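Local coordinates for Alr1585 protein (Nostoc sp., PDB 5C2I) that probably catalyses the haem-dependent, peroxide-driven oxidation of dyes and related substrates, as in other dye-decolourising (DyP-type) peroxidases, at residues T331-P336 and Q408-V413; P417-G422 and G426-P431. The protein carries 1 engineered substitution. All blocks are in the same frame, centred on the assembly; numbering follows the deposited sequence.

Contact 1 (T331-P336 and Q408-V413). With HEM (protoporphyrin IX containing Fe), chain E.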
loop_
_atom_site.group_PDB
_atom_site.type_symbol
_atom_site.label_atom_id
_atom_site.label_comp_id
_atom_site.label_asym_id
_atom_site.label_seq_id
_atom_site.Cartn_x
_atom_site.Cartn_y
_atom_site.Cartn_z
ATOM N N THR A 331 15.116 4.061 -30.384
ATOM C CA THR A 331 14.078 4.997 -30.835
ATOM C C THR A 331 14.373 5.605 -32.172
ATOM O O THR A 331 13.479 5.776 -33.002
ATOM C CB THR A 331 13.779 6.140 -29.812
ATOM O OG1 THR A 331 14.973 6.844 -29.528
ATOM C CG2 THR A 331 13.187 5.583 -28.521
ATOM N N ARG A 332 15.642 5.874 -32.424
ATOM C CA ARG A 332 16.020 6.514 -33.662
ATOM C C ARG A 332 16.125 5.527 -34.843
ATOM O O ARG A 332 15.894 5.915 -35.990
ATOM C CB ARG A 332 17.350 7.264 -33.474
ATOM C CG ARG A 332 17.679 8.222 -34.610
ATOM C CD ARG A 332 18.672 9.278 -34.213
ATOM N NE ARG A 332 18.845 10.247 -35.277
ATOM C CZ ARG A 332 19.488 11.407 -35.158
ATOM N NH1 ARG A 332 19.996 11.812 -33.999
ATOM N NH2 ARG A 332 19.516 12.241 -36.196
ATOM N N LYS A 333 16.440 4.260 -34.558
ATOM C CA LYS A 333 16.397 3.197 -35.562
ATOM C C LYS A 333 14.950 2.857 -35.980
ATOM O O LYS A 333 14.651 2.754 -37.175
ATOM C CB LYS A 333 17.014 1.932 -35.007
ATOM C CG LYS A 333 18.527 1.956 -35.028
ATOM C CD LYS A 333 19.069 1.581 -36.411
ATOM C CE LYS A 333 20.344 0.784 -36.390
ATOM N NZ LYS A 333 20.664 0.132 -37.691
ATOM N N THR A 334 14.050 2.780 -35.001
ATOM C CA THR A 334 12.692 2.345 -35.272
ATOM C C THR A 334 11.793 3.496 -35.707
ATOM O O THR A 334 10.794 3.262 -36.394
ATOM C CB THR A 334 12.071 1.614 -34.069
ATOM O OG1 THR A 334 12.065 2.482 -32.932
ATOM C CG2 THR A 334 12.810 0.369 -33.739
ATOM N N ASN A 335 12.121 4.722 -35.306
ATOM C CA ASN A 335 11.417 5.899 -35.746
ATOM C C ASN A 335 12.408 7.007 -36.047
ATOM O O ASN A 335 12.822 7.768 -35.163
ATOM C CB ASN A 335 10.374 6.385 -34.758
ATOM C CG ASN A 335 9.579 7.572 -35.330
ATOM O OD1 ASN A 335 9.886 8.063 -36.431
ATOM N ND2 ASN A 335 8.612 8.069 -34.576
ATOM N N PRO A 336 12.846 7.076 -37.307
ATOM C CA PRO A 336 13.904 8.026 -37.633
ATOM C C PRO A 336 13.477 9.503 -37.575
ATOM O O PRO A 336 14.337 10.376 -37.735
ATOM C CB PRO A 336 14.311 7.616 -39.074
ATOM C CG PRO A 336 13.906 6.191 -39.205
ATOM C CD PRO A 336 12.633 6.091 -38.385
ATOM N N GLN A 408 23.598 -2.964 -40.474
ATOM C CA GLN A 408 24.682 -2.100 -39.950
ATOM C C GLN A 408 24.737 -0.739 -40.670
ATOM O O GLN A 408 25.261 0.197 -40.112
ATOM C CB GLN A 408 26.039 -2.794 -39.957
ATOM C CG GLN A 408 26.558 -3.021 -41.354
ATOM C CD GLN A 408 28.063 -3.345 -41.469
ATOM O OE1 GLN A 408 28.518 -4.395 -41.073
ATOM N NE2 GLN A 408 28.813 -2.445 -42.098
ATOM N N ASN A 409 24.222 -0.644 -41.905
ATOM C CA ASN A 409 24.351 0.576 -42.679
ATOM C C ASN A 409 23.064 1.409 -42.743
ATOM O O ASN A 409 22.945 2.316 -43.562
ATOM C CB ASN A 409 24.873 0.265 -44.073
ATOM C CG ASN A 409 26.299 -0.266 -44.036
ATOM O OD1 ASN A 409 27.030 -0.080 -43.036
ATOM N ND2 ASN A 409 26.724 -0.836 -45.136
ATOM N N PHE A 410 22.150 1.162 -41.802
ATOM C CA PHE A 410 21.002 2.046 -41.654
ATOM C C PHE A 410 21.093 2.844 -40.347
ATOM O O PHE A 410 21.309 2.257 -39.295
ATOM C CB PHE A 410 19.664 1.273 -41.664
ATOM C CG PHE A 410 18.468 2.192 -41.535
ATOM C CD1 PHE A 410 17.978 2.838 -42.646
ATOM C CD2 PHE A 410 17.959 2.535 -40.291
ATOM C CE1 PHE A 410 16.934 3.764 -42.542
ATOM C CE2 PHE A 410 16.932 3.459 -40.166
ATOM C CZ PHE A 410 16.414 4.079 -41.297
ATOM N N VAL A 411 20.801 4.143 -40.340
ATOM C CA VAL A 411 20.474 4.984 -41.512
ATOM C C VAL A 411 21.715 5.408 -42.277
ATOM O O VAL A 411 21.612 5.852 -43.416
ATOM C CB VAL A 411 19.689 6.263 -41.068
ATOM C CG1 VAL A 411 20.588 7.240 -40.306
ATOM C CG2 VAL A 411 19.040 6.936 -42.279
ATOM N N GLN A 412 22.892 5.278 -41.672
ATOM C CA GLN A 412 24.125 5.589 -42.408
ATOM C C GLN A 412 25.137 4.457 -42.228
ATOM O O GLN A 412 24.991 3.606 -41.327
ATOM C CB GLN A 412 24.656 6.985 -42.053
ATOM C CG GLN A 412 25.093 7.217 -40.647
ATOM C CD GLN A 412 25.928 8.507 -40.506
ATOM O OE1 GLN A 412 25.754 9.478 -41.265
ATOM N NE2 GLN A 412 26.838 8.514 -39.530
ATOM N N VAL A 413 26.106 4.425 -43.134
ATOM C CA VAL A 413 27.114 3.393 -43.153
ATOM C C VAL A 413 27.773 3.321 -41.775
ATOM O O VAL A 413 28.019 4.338 -41.126
ATOM C CB VAL A 413 28.175 3.669 -44.263
ATOM C CG1 VAL A 413 29.308 2.672 -44.176
ATOM C CG2 VAL A 413 27.537 3.604 -45.643
HETATM C CHA HEM E . 10.025 2.282 -28.602
HETATM C CHB HEM E . 11.731 -1.168 -25.696
HETATM C CHC HEM E . 11.094 -4.423 -29.221
HETATM C CHD HEM E . 9.637 -0.903 -32.165
HETATM C C1A HEM E . 10.566 1.629 -27.507
HETATM C C2A HEM E . 10.943 2.257 -26.283
HETATM C C3A HEM E . 11.420 1.287 -25.472
HETATM C C4A HEM E . 11.314 0.069 -26.179
HETATM C CMA HEM E . 11.917 1.425 -24.058
HETATM C CAA HEM E . 10.837 3.745 -25.922
HETATM C CBA HEM E . 9.522 4.239 -25.313
HETATM C CGA HEM E . 8.410 4.004 -26.297
HETATM O O1A HEM E . 8.159 4.819 -27.233
HETATM O O2A HEM E . 7.736 2.979 -26.178
HETATM C C1B HEM E . 11.652 -2.359 -26.415
HETATM C C2B HEM E . 12.012 -3.647 -25.883
HETATM C C3B HEM E . 11.800 -4.548 -26.830
HETATM C C4B HEM E . 11.358 -3.788 -28.002
HETATM C CMB HEM E . 12.493 -3.889 -24.496
HETATM C CAB HEM E . 11.926 -6.027 -26.829
HETATM C CBB HEM E . 11.856 -6.786 -25.721
HETATM C C1C HEM E . 10.682 -3.739 -30.376
HETATM C C2C HEM E . 10.554 -4.280 -31.639
HETATM C C3C HEM E . 10.162 -3.268 -32.476
HETATM C C4C HEM E . 10.033 -2.116 -31.692
HETATM C CMC HEM E . 10.733 -5.713 -32.049
HETATM C CAC HEM E . 9.933 -3.286 -33.921
HETATM C CBC HEM E . 10.496 -4.046 -34.827
HETATM C C1D HEM E . 9.528 0.217 -31.343
HETATM C C2D HEM E . 9.019 1.482 -31.862
HETATM C C3D HEM E . 9.167 2.380 -30.898
HETATM C C4D HEM E . 9.729 1.618 -29.762
HETATM C CMD HEM E . 8.450 1.766 -33.243
HETATM C CAD HEM E . 8.744 3.820 -30.955
HETATM C CBD HEM E . 9.805 4.744 -31.565
HETATM C CGD HEM E . 9.280 6.141 -31.618
HETATM O O1D HEM E . 9.966 7.003 -31.075
HETATM O O2D HEM E . 8.183 6.447 -32.200
HETATM N NA HEM E . 10.870 0.301 -27.459
HETATM N NB HEM E . 11.354 -2.497 -27.669
HETATM N NC HEM E . 10.460 -2.394 -30.423
HETATM N ND HEM E . 10.016 0.353 -30.108
HETATM FE FE HEM E . 10.694 -1.024 -28.940
HETATM O O HOH W 1 8.548 -1.704 -28.307
#
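The F410 ring meets P336 at its edge: CG of the proline lies in the ring plane, 3.9 Å from CZ. V411 covers one face, its CB 3.8 Å above the plane over the ring centre, just past the cis peptide bond that joins the two residues, and W404 of helix 397-405 also stacks with the ring. This lodges the loop after that helix against the end of helix 330-334, which lies on the haem face away from the iron-bound water and is probably the proximal helix, as in other DyP-type peroxidases. K333 O approaches the ring obliquely, 3.8 Å from F410 CE2, and is a buried carbonyl without a polar partner in the model. K333 supplies the polar link. Its chain is bent about the CB-CG bond (chi2 -82°) and again one bond further on, and runs past the phenylalanine in the opposite sense, bringing NZ to 2.7 Å from F410 O, tilted 24° out of the carbonyl plane. W404 O and G416 O accept from the same NZ, so three backbone carbonyls hold this buried amine. The other side of the helix serves the haem. T334 OG1, bonded to H330 O, rests 3.4 Å from HEM C2D. N335 OD1 is engaged by R337 N, which helps fix the amide as ND2 donates to HEM O2D at 2.9 Å in a nearly straight bond, N-H...O angle 166°.

Contact 2 (P417-G422 and G426-P431). With HEM (protoporphyrin IX containing Fe), chain E.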
loop_
_atom_site.group_PDB
_atom_site.type_symbol
_atom_site.label_atom_id
_atom_site.label_comp_id
_atom_site.label_asym_id
_atom_site.label_seq_id
_atom_site.Cartn_x
_atom_site.Cartn_y
_atom_site.Cartn_z
ATOM N N PRO A 417 23.915 -2.440 -35.894
ATOM C CA PRO A 417 22.547 -2.814 -35.562
ATOM C C PRO A 417 22.009 -2.057 -34.350
ATOM O O PRO A 417 22.783 -1.589 -33.498
ATOM C CB PRO A 417 22.653 -4.309 -35.263
ATOM C CG PRO A 417 24.101 -4.561 -34.957
ATOM C CD PRO A 417 24.893 -3.499 -35.630
ATOM N N ASP A 418 20.672 -1.950 -34.282
ATOM C CA ASP A 418 19.983 -1.539 -33.056
ATOM C C ASP A 418 20.507 -2.418 -31.892
ATOM O O ASP A 418 20.438 -3.635 -32.000
ATOM C CB ASP A 418 18.482 -1.763 -33.305
ATOM C CG ASP A 418 17.589 -1.385 -32.146
ATOM O OD1 ASP A 418 17.905 -1.689 -30.964
ATOM O OD2 ASP A 418 16.506 -0.826 -32.465
ATOM N N PRO A 419 21.120 -1.810 -30.821
ATOM C CA PRO A 419 21.763 -2.628 -29.775
ATOM C C PRO A 419 20.756 -3.304 -28.858
ATOM O O PRO A 419 21.089 -4.276 -28.173
ATOM C CB PRO A 419 22.577 -1.605 -28.982
ATOM C CG PRO A 419 21.780 -0.341 -29.146
ATOM C CD PRO A 419 21.320 -0.375 -30.577
ATOM N N LEU A 420 19.501 -2.865 -28.927
ATOM C CA LEU A 420 18.446 -3.503 -28.168
ATOM C C LEU A 420 17.854 -4.711 -28.876
ATOM O O LEU A 420 17.763 -5.774 -28.283
ATOM C CB LEU A 420 17.347 -2.444 -27.880
ATOM C CG LEU A 420 16.319 -2.804 -26.829
ATOM C CD1 LEU A 420 16.971 -2.940 -25.458
ATOM C CD2 LEU A 420 15.193 -1.755 -26.779
ATOM N N ILE A 421 17.468 -4.574 -30.162
ATOM C CA ILE A 421 16.724 -5.619 -30.863
ATOM C C ILE A 421 17.334 -6.063 -32.198
ATOM O O ILE A 421 16.820 -6.990 -32.851
ATOM C CB ILE A 421 15.253 -5.188 -31.177
ATOM C CG1 ILE A 421 15.222 -4.032 -32.173
ATOM C CG2 ILE A 421 14.503 -4.851 -29.937
ATOM C CD1 ILE A 421 13.893 -3.825 -32.887
ATOM N N GLY A 422 18.441 -5.464 -32.616
ATOM C CA GLY A 422 19.027 -5.806 -33.875
ATOM C C GLY A 422 19.640 -7.203 -33.898
ATOM O O GLY A 422 20.390 -7.565 -32.992
ATOM N N GLY A 426 26.188 -6.545 -33.213
ATOM C CA GLY A 426 27.381 -5.985 -33.859
ATOM C C GLY A 426 27.939 -4.767 -33.144
ATOM O O GLY A 426 27.921 -4.685 -31.901
ATOM N N THR A 427 28.496 -3.846 -33.931
ATOM C CA THR A 427 29.321 -2.797 -33.404
ATOM C C THR A 427 28.579 -1.469 -33.521
ATOM O O THR A 427 28.147 -1.121 -34.585
ATOM C CB THR A 427 30.627 -2.683 -34.191
ATOM O OG1 THR A 427 31.263 -3.959 -34.210
ATOM C CG2 THR A 427 31.569 -1.643 -33.563
ATOM N N GLN A 428 28.490 -0.738 -32.414
ATOM C CA GLN A 428 28.004 0.650 -32.433
ATOM C C GLN A 428 29.113 1.620 -32.080
ATOM O O GLN A 428 30.115 1.258 -31.439
ATOM C CB GLN A 428 26.828 0.814 -31.460
ATOM C CG GLN A 428 25.627 -0.059 -31.778
ATOM C CD GLN A 428 25.771 -1.467 -31.238
ATOM O OE1 GLN A 428 26.480 -1.716 -30.247
ATOM N NE2 GLN A 428 25.068 -2.398 -31.864
ATOM N N LYS A 429 28.945 2.861 -32.523
ATOM C CA LYS A 429 29.846 3.962 -32.170
ATOM C C LYS A 429 29.120 4.875 -31.201
ATOM O O LYS A 429 28.048 5.366 -31.516
ATOM C CB LYS A 429 30.226 4.743 -33.424
ATOM C CG LYS A 429 31.070 3.908 -34.386
ATOM C CD LYS A 429 31.579 4.726 -35.557
ATOM C CE LYS A 429 30.491 4.995 -36.558
ATOM N NZ LYS A 429 31.099 5.336 -37.862
ATOM N N TRP A 430 29.710 5.085 -30.038
ATOM C CA TRP A 430 29.077 5.791 -28.925
ATOM C C TRP A 430 29.797 7.106 -28.682
ATOM O O TRP A 430 31.042 7.131 -28.626
ATOM C CB TRP A 430 29.138 4.906 -27.681
ATOM C CG TRP A 430 28.606 3.524 -27.951
ATOM C CD1 TRP A 430 29.258 2.505 -28.569
ATOM C CD2 TRP A 430 27.310 3.015 -27.626
ATOM N NE1 TRP A 430 28.472 1.381 -28.620
ATOM C CE2 TRP A 430 27.259 1.674 -28.074
ATOM C CE3 TRP A 430 26.183 3.551 -26.985
ATOM C CZ2 TRP A 430 26.115 0.872 -27.910
ATOM C CZ3 TRP A 430 25.073 2.774 -26.826
ATOM C CH2 TRP A 430 25.040 1.438 -27.275
ATOM N N PRO A 431 29.041 8.209 -28.540
ATOM C CA PRO A 431 29.699 9.482 -28.266
ATOM C C PRO A 431 30.302 9.488 -26.864
ATOM O O PRO A 431 29.640 9.123 -25.911
ATOM C CB PRO A 431 28.562 10.515 -28.410
ATOM C CG PRO A 431 27.493 9.815 -29.234
ATOM C CD PRO A 431 27.592 8.380 -28.744
HETATM C CHA HEM E . 10.025 2.282 -28.602
HETATM C CHB HEM E . 11.731 -1.168 -25.696
HETATM C CHC HEM E . 11.094 -4.423 -29.221
HETATM C CHD HEM E . 9.637 -0.903 -32.165
HETATM C C1A HEM E . 10.566 1.629 -27.507
HETATM C C2A HEM E . 10.943 2.257 -26.283
HETATM C C3A HEM E . 11.420 1.287 -25.472
HETATM C C4A HEM E . 11.314 0.069 -26.179
HETATM C CMA HEM E . 11.917 1.425 -24.058
HETATM C CAA HEM E . 10.837 3.745 -25.922
HETATM C CBA HEM E . 9.522 4.239 -25.313
HETATM C CGA HEM E . 8.410 4.004 -26.297
HETATM O O1A HEM E . 8.159 4.819 -27.233
HETATM O O2A HEM E . 7.736 2.979 -26.178
HETATM C C1B HEM E . 11.652 -2.359 -26.415
HETATM C C2B HEM E . 12.012 -3.647 -25.883
HETATM C C3B HEM E . 11.800 -4.548 -26.830
HETATM C C4B HEM E . 11.358 -3.788 -28.002
HETATM C CMB HEM E . 12.493 -3.889 -24.496
HETATM C CAB HEM E . 11.926 -6.027 -26.829
HETATM C CBB HEM E . 11.856 -6.786 -25.721
HETATM C C1C HEM E . 10.682 -3.739 -30.376
HETATM C C2C HEM E . 10.554 -4.280 -31.639
HETATM C C3C HEM E . 10.162 -3.268 -32.476
HETATM C C4C HEM E . 10.033 -2.116 -31.692
HETATM C CMC HEM E . 10.733 -5.713 -32.049
HETATM C CAC HEM E . 9.933 -3.286 -33.921
HETATM C CBC HEM E . 10.496 -4.046 -34.827
HETATM C C1D HEM E . 9.528 0.217 -31.343
HETATM C C2D HEM E . 9.019 1.482 -31.862
HETATM C C3D HEM E . 9.167 2.380 -30.898
HETATM C C4D HEM E . 9.729 1.618 -29.762
HETATM C CMD HEM E . 8.450 1.766 -33.243
HETATM C CAD HEM E . 8.744 3.820 -30.955
HETATM C CBD HEM E . 9.805 4.744 -31.565
HETATM C CGD HEM E . 9.280 6.141 -31.618
HETATM O O1D HEM E . 9.966 7.003 -31.075
HETATM O O2D HEM E . 8.183 6.447 -32.200
HETATM N NA HEM E . 10.870 0.301 -27.459
HETATM N NB HEM E . 11.354 -2.497 -27.669
HETATM N NC HEM E . 10.460 -2.394 -30.423
HETATM N ND HEM E . 10.016 0.353 -30.108
HETATM FE FE HEM E . 10.694 -1.024 -28.940
HETATM O O HOH W 1 8.548 -1.704 -28.307
#
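One hydrogen bond joins the two segments, from Q428 NE2 to P417 O at 2.9 Å. The bend in the glutamine chain at chi2 (83°) turns its amide toward the loop, and the donor meets the carbonyl from 29° out of its plane. Q428 OE1 accepts from F444 N, so both ends of the amide are used and its rotation is fixed. Shortening Q428 to an alanine would remove the amide and is likely to leave P417 O and F444 N without these mates and a gap beside P419. Within the loop, D418 OD1 accepts from L420 N at 2.8 Å, an Asx turn, and from I421 N at 3.0 Å; the first donor comes nearly along the C-O bond and the second from above the carboxylate plane.

The prolines supply the van der Waals packing. P417 CG lies 3.4 Å from G426 N, P419 CB lies against the Q428 amide, and P419 CG forms an apolar pair with W430 CH2 at 4.2 Å. The indole NE1 donates to Y442 O.

Against the haem, L420 CD2 approaches C1B at 3.6 Å and I421 CG2 comes within 3.5 Å of CHC, on the side of the porphyrin away from the water ligand. D418 OD2 is bonded to H330 ND1, consistent with the proximal side of a haem peroxidase pocket, where an acidic residue commonly bonds the axial histidine.

How the contacts relate
Contact 1 closes before contact 2 opens along the chain, and their centres lie 10 Å apart on the same side of the chain's centre. Residues 408-413 and 417-422 belong to one long loop between helix 397-405 and strand 428-431, so this connection packs first on helix 330-334 and then on the strand that follows it. The two contacts touch directly where K333 CE packs 3.5 Å from D418 N. Both reach the same face of the haem, 331-336 around a propionate-bearing ring and 417-422 over the opposite part of the macrocycle. Together they supply five of the 26 haem-pocket residues, on what is probably the proximal side, and flank H330, probably the axial histidine.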